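Peptide amidase (Stenotrophomonas maltophilia, PDB 1M22) probably hydrolyses amide bonds, most likely the terminal amide of peptides, as a serine-dependent enzyme of the amidase signature family. Local coordinates at residues Thr29-Tyr34 and Val123-Thr128; Leu48-Glu53 and Ala175-Val180. All coordinates share one frame; numbering follows the deposited sequence.

Contact 1 of 2, residues Thr29-Tyr34 and Val123-Thr128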
loop_
_atom_site.group_PDB
_atom_site.type_symbol
_atom_site.label_atom_id
_atom_site.label_comp_id
_atom_site.label_asym_id
_atom_site.label_seq_id
_atom_site.Cartn_x
_atom_site.Cartn_y
_atom_site.Cartn_z
ATOM N N THR A 29 8.148 19.095 17.041
ATOM C CA THR A 29 7.025 19.971 16.722
ATOM C C THR A 29 6.134 19.305 15.673
ATOM O O THR A 29 4.911 19.259 15.813
ATOM C CB THR A 29 7.514 21.332 16.178
ATOM O OG1 THR A 29 8.295 21.993 17.184
ATOM C CG2 THR A 29 6.338 22.216 15.805
ATOM N N LEU A 30 6.759 18.784 14.623
ATOM C CA LEU A 30 6.028 18.121 13.548
ATOM C C LEU A 30 5.299 16.885 14.074
ATOM O O LEU A 30 4.117 16.675 13.785
ATOM C CB LEU A 30 7.002 17.732 12.433
ATOM C CG LEU A 30 6.436 17.085 11.167
ATOM C CD1 LEU A 30 5.366 17.973 10.547
ATOM C CD2 LEU A 30 7.573 16.856 10.183
ATOM N N THR A 31 6.006 16.082 14.861
ATOM C CA THR A 31 5.437 14.871 15.433
ATOM C C THR A 31 4.243 15.177 16.336
ATOM O O THR A 31 3.190 14.546 16.216
ATOM C CB THR A 31 6.509 14.091 16.224
ATOM O OG1 THR A 31 7.520 13.636 15.314
ATOM C CG2 THR A 31 5.900 12.894 16.936
ATOM N N GLN A 32 4.393 16.146 17.233
ATOM C CA GLN A 32 3.292 16.481 18.122
ATOM C C GLN A 32 2.114 17.077 17.358
ATOM O O GLN A 32 0.963 16.909 17.759
ATOM C CB GLN A 32 3.771 17.425 19.231
ATOM C CG GLN A 32 4.874 16.806 20.085
ATOM C CD GLN A 32 5.017 17.453 21.449
ATOM O OE1 GLN A 32 4.390 17.026 22.421
ATOM N NE2 GLN A 32 5.841 18.487 21.529
ATOM N N ALA A 33 2.393 17.762 16.251
ATOM C CA ALA A 33 1.328 18.345 15.440
ATOM C C ALA A 33 0.477 17.223 14.848
ATOM O O ALA A 33 -0.749 17.297 14.848
ATOM C CB ALA A 33 1.912 19.199 14.330
ATOM N N TYR A 34 1.127 16.182 14.336
ATOM C CA TYR A 34 0.389 15.060 13.774
ATOM C C TYR A 34 -0.403 14.335 14.863
ATOM O O TYR A 34 -1.554 13.956 14.649
ATOM C CB TYR A 34 1.337 14.075 13.083
ATOM C CG TYR A 34 1.817 14.522 11.720
ATOM C CD1 TYR A 34 0.911 14.876 10.718
ATOM C CD2 TYR A 34 3.177 14.547 11.414
ATOM C CE1 TYR A 34 1.347 15.242 9.443
ATOM C CE2 TYR A 34 3.623 14.909 10.142
ATOM C CZ TYR A 34 2.705 15.253 9.163
ATOM O OH TYR A 34 3.139 15.592 7.900
ATOM N N VAL A 123 10.523 8.752 12.081
ATOM C CA VAL A 123 9.884 8.634 13.384
ATOM C C VAL A 123 8.598 7.833 13.198
ATOM O O VAL A 123 7.757 8.189 12.374
ATOM C CB VAL A 123 9.529 10.028 13.948
ATOM C CG1 VAL A 123 8.683 9.890 15.212
ATOM C CG2 VAL A 123 10.804 10.806 14.241
ATOM N N VAL A 124 8.446 6.747 13.946
ATOM C CA VAL A 124 7.239 5.937 13.834
ATOM C C VAL A 124 6.161 6.498 14.758
ATOM O O VAL A 124 6.300 6.465 15.976
ATOM C CB VAL A 124 7.518 4.464 14.204
ATOM C CG1 VAL A 124 6.240 3.642 14.096
ATOM C CG2 VAL A 124 8.590 3.898 13.283
ATOM N N LEU A 125 5.095 7.035 14.172
ATOM C CA LEU A 125 3.997 7.603 14.951
ATOM C C LEU A 125 3.096 6.525 15.538
ATOM O O LEU A 125 2.528 6.700 16.617
ATOM C CB LEU A 125 3.136 8.521 14.084
ATOM C CG LEU A 125 3.668 9.889 13.661
ATOM C CD1 LEU A 125 2.703 10.507 12.659
ATOM C CD2 LEU A 125 3.823 10.792 14.878
ATOM N N GLY A 126 2.960 5.417 14.817
ATOM C CA GLY A 126 2.106 4.340 15.272
ATOM C C GLY A 126 1.743 3.392 14.149
ATOM O O GLY A 126 2.388 3.389 13.097
ATOM N N LYS A 127 0.698 2.601 14.374
ATOM C CA LYS A 127 0.228 1.608 13.414
ATOM C C LYS A 127 -1.158 1.965 12.892
ATOM O O LYS A 127 -1.970 2.546 13.614
ATOM C CB LYS A 127 0.168 0.228 14.080
ATOM C CG LYS A 127 1.408 -0.151 14.885
ATOM C CD LYS A 127 2.656 -0.252 14.017
ATOM C CE LYS A 127 2.586 -1.433 13.060
ATOM N NZ LYS A 127 2.534 -2.748 13.769
ATOM N N THR A 128 -1.433 1.611 11.641
ATOM C CA THR A 128 -2.728 1.900 11.042
ATOM C C THR A 128 -3.625 0.678 10.904
ATOM O O THR A 128 -3.158 -0.454 10.729
ATOM C CB THR A 128 -2.573 2.551 9.656
ATOM O OG1 THR A 128 -1.677 1.768 8.856
ATOM C CG2 THR A 128 -2.040 3.969 9.796
#
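Leu125 sets the two methyls of its fork against neighbouring turns of the helix, between Thr31 and Tyr34. CD2 lies 3.6 Å from Thr31 CG2. CD1 lies 3.8 Å from Tyr34 CB, at the root of the tyrosine side chain. The side chains of Leu125 and Thr31 slide past each other in opposite directions, and their end methyls touch. CD2 also comes to 4.0 Å from Thr31 O, against the helix backbone. Two residues back, Val123 adds a second, lighter touch. Its CG1 and Thr31 OG1 meet tip to tip at 3.9 Å, a van der Waals approach of a methyl to a hydroxyl.

The torsions divide the work of Thr31. With chi1 at -65°, the methyl CG2 stands opposite the backbone N and meets Leu125. The hydroxyl lies beside the N and bonds to Ser27 O, one turn earlier in the same helix. This buried polar group is therefore satisfied within its own helix. Backbone bonds hold the turn that carries these groups, among them Tyr34 N to Leu30 O at 3.1 Å.

The contact is van der Waals packing between buried residues, and mostly apolar. The Thr31 hydroxyl is the one polar side-chain group that touches across. The short helix and strand segments point nearly the same way, 12° apart, and their axes approach to 10.2 Å. This is the layering of an alpha/beta fold, with helix 27-43 lying on one face of the central mixed sheet. Leu125 also meets Leu35 of that helix. Pro82 touches both Thr31 and Leu125. Helix 58-70 adds Ala62 on Thr31 and Arg65 on Val123. Within the sheet, strand 123-128 lies between the parallel strand 82-86 and the antiparallel strand 51-54.

Contact 2 of 2, residues Leu48-Glu53 and Ala175-Val180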
loop_
_atom_site.group_PDB
_atom_site.type_symbol
_atom_site.label_atom_id
_atom_site.label_comp_id
_atom_site.label_asym_id
_atom_site.label_seq_id
_atom_site.Cartn_x
_atom_site.Cartn_y
_atom_site.Cartn_z
ATOM N N LEU A 48 -12.179 8.904 12.060
ATOM C CA LEU A 48 -11.690 8.158 10.907
ATOM C C LEU A 48 -11.178 6.770 11.276
ATOM O O LEU A 48 -11.220 5.854 10.455
ATOM C CB LEU A 48 -10.580 8.947 10.214
ATOM C CG LEU A 48 -10.957 10.337 9.694
ATOM C CD1 LEU A 48 -9.729 11.011 9.096
ATOM C CD2 LEU A 48 -12.061 10.224 8.651
ATOM N N ARG A 49 -10.697 6.624 12.508
ATOM C CA ARG A 49 -10.157 5.361 13.003
ATOM C C ARG A 49 -9.105 4.757 12.080
ATOM O O ARG A 49 -9.071 3.544 11.848
ATOM C CB ARG A 49 -11.277 4.349 13.253
ATOM C CG ARG A 49 -12.287 4.818 14.287
ATOM C CD ARG A 49 -12.927 3.650 15.009
ATOM N NE ARG A 49 -12.008 3.053 15.972
ATOM C CZ ARG A 49 -12.346 2.108 16.844
ATOM N NH1 ARG A 49 -13.588 1.645 16.877
ATOM N NH2 ARG A 49 -11.442 1.631 17.689
ATOM N N ALA A 50 -8.234 5.612 11.558
ATOM C CA ALA A 50 -7.166 5.151 10.681
ATOM C C ALA A 50 -6.001 4.592 11.498
ATOM O O ALA A 50 -5.279 3.707 11.038
ATOM C CB ALA A 50 -6.678 6.298 9.809
ATOM N N VAL A 51 -5.825 5.108 12.711
ATOM C CA VAL A 51 -4.733 4.694 13.584
ATOM C C VAL A 51 -5.209 3.722 14.657
ATOM O O VAL A 51 -6.010 4.079 15.523
ATOM C CB VAL A 51 -4.090 5.930 14.248
ATOM C CG1 VAL A 51 -2.950 5.506 15.152
ATOM C CG2 VAL A 51 -3.585 6.881 13.175
ATOM N N ILE A 52 -4.701 2.495 14.601
ATOM C CA ILE A 52 -5.093 1.457 15.546
ATOM C C ILE A 52 -4.278 1.495 16.846
ATOM O O ILE A 52 -4.762 1.069 17.896
ATOM C CB ILE A 52 -5.012 0.060 14.856
ATOM C CG1 ILE A 52 -5.679 -1.004 15.726
ATOM C CG2 ILE A 52 -3.564 -0.293 14.543
ATOM C CD1 ILE A 52 -5.825 -2.352 15.034
ATOM N N GLU A 53 -3.055 2.014 16.787
ATOM C CA GLU A 53 -2.223 2.115 17.987
ATOM C C GLU A 53 -1.147 3.172 17.824
ATOM O O GLU A 53 -0.478 3.239 16.794
ATOM C CB GLU A 53 -1.556 0.770 18.322
ATOM C CG GLU A 53 -0.873 0.764 19.699
ATOM C CD GLU A 53 -0.098 -0.513 20.004
ATOM O OE1 GLU A 53 -0.251 -1.513 19.274
ATOM O OE2 GLU A 53 0.666 -0.515 20.994
ATOM N N ALA A 175 -5.613 12.367 5.018
ATOM C CA ALA A 175 -6.071 13.284 6.061
ATOM C C ALA A 175 -4.933 14.020 6.754
ATOM O O ALA A 175 -5.151 14.706 7.746
ATOM C CB ALA A 175 -6.895 12.516 7.094
ATOM N N ASN A 176 -3.722 13.881 6.228
ATOM C CA ASN A 176 -2.550 14.532 6.803
ATOM C C ASN A 176 -2.318 14.193 8.279
ATOM O O ASN A 176 -2.005 15.070 9.096
ATOM C CB ASN A 176 -2.628 16.054 6.606
ATOM C CG ASN A 176 -2.387 16.467 5.160
ATOM O OD1 ASN A 176 -3.328 16.716 4.403
ATOM N ND2 ASN A 176 -1.122 16.531 4.770
ATOM N N LEU A 177 -2.455 12.911 8.610
ATOM C CA LEU A 177 -2.225 12.433 9.969
ATOM C C LEU A 177 -0.760 12.033 10.151
ATOM O O LEU A 177 -0.328 11.704 11.252
ATOM C CB LEU A 177 -3.121 11.233 10.282
ATOM C CG LEU A 177 -4.631 11.437 10.158
ATOM C CD1 LEU A 177 -5.340 10.188 10.655
ATOM C CD2 LEU A 177 -5.077 12.649 10.965
ATOM N N ALA A 178 -0.011 12.042 9.051
ATOM C CA ALA A 178 1.413 11.722 9.056
ATOM C C ALA A 178 1.984 12.205 7.732
ATOM O O ALA A 178 1.236 12.563 6.825
ATOM C CB ALA A 178 1.628 10.221 9.205
ATOM N N SER A 179 3.307 12.225 7.621
ATOM C CA SER A 179 3.945 12.658 6.383
ATOM C C SER A 179 3.718 11.622 5.291
ATOM O O SER A 179 3.282 11.957 4.191
ATOM C CB SER A 179 5.446 12.848 6.600
ATOM O OG SER A 179 6.117 13.029 5.367
ATOM N N VAL A 180 4.018 10.368 5.616
ATOM C CA VAL A 180 3.869 9.249 4.691
ATOM C C VAL A 180 3.482 8.004 5.485
ATOM O O VAL A 180 3.466 8.022 6.719
ATOM C CB VAL A 180 5.192 8.966 3.943
ATOM C CG1 VAL A 180 5.551 10.143 3.049
ATOM C CG2 VAL A 180 6.313 8.706 4.945
#
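Leu177 and Leu48 bury the most surface here. Leu177 packs on Ala50 and Leu48 on Ala175, where a Schellman motif ends helix 167-174. The helical backbone angles end at Ala175. Asn176, with a positive phi of 56°, is the C-prime residue. Two backbone bonds define the motif, Leu177 N to Ala172 O and Asn176 N to Val173 O. The turn thus presents Ala175 and Leu177 on the side that faces residues 48-53.

Two apolar pairs make the contact. Leu48 brings its CD1 branch to within 3.8 Å of Ala175 CB. Leu177 reaches the other way, with CD1 at 4.2 Å from Ala50 CB. Each leucine therefore meets the short methyl of an alanine. In Leu177, chi1 of -58° sets CG beside the backbone N, and chi2 near 180° extends CD1 toward Ala50. Val171, on the last turn of the helix, touches both Leu48 and Ala50.

The contact joins the end of a helix to the start of strand 51-54, an outermost strand of the central sheet. A classic bulge there places both Ile52 and Glu53 opposite Lys127 of the neighbouring strand. The Ala50 side chain is about 11 Å from that of the active-site Lys86. Asp42 grips the start of the strand with both carboxylate oxygens: OD2 accepts from Ala50 N and OD1 from Val51 N.

How the contacts relate
Both contacts are buried and lie on the same side of the chain's centre, with their own centres about 9 Å apart. Neither is a surface patch. Contact 1 lays a helix on the face of the sheet and includes a threonine hydroxyl, satisfied within its helix. Contact 2 joins the turn after helix 167-174 to the loop and first residues of edge strand 51-54, by leucine on alanine methyl alone. Their segments alternate along the sequence, and helix 27-43 leads on to strand 51-54. Strands 123-128 and 51-54 are antiparallel neighbours. Lys127 probably bonds there through its backbone, with N 2.8 Å from Glu53 O and O 2.9 Å from Ile52 N.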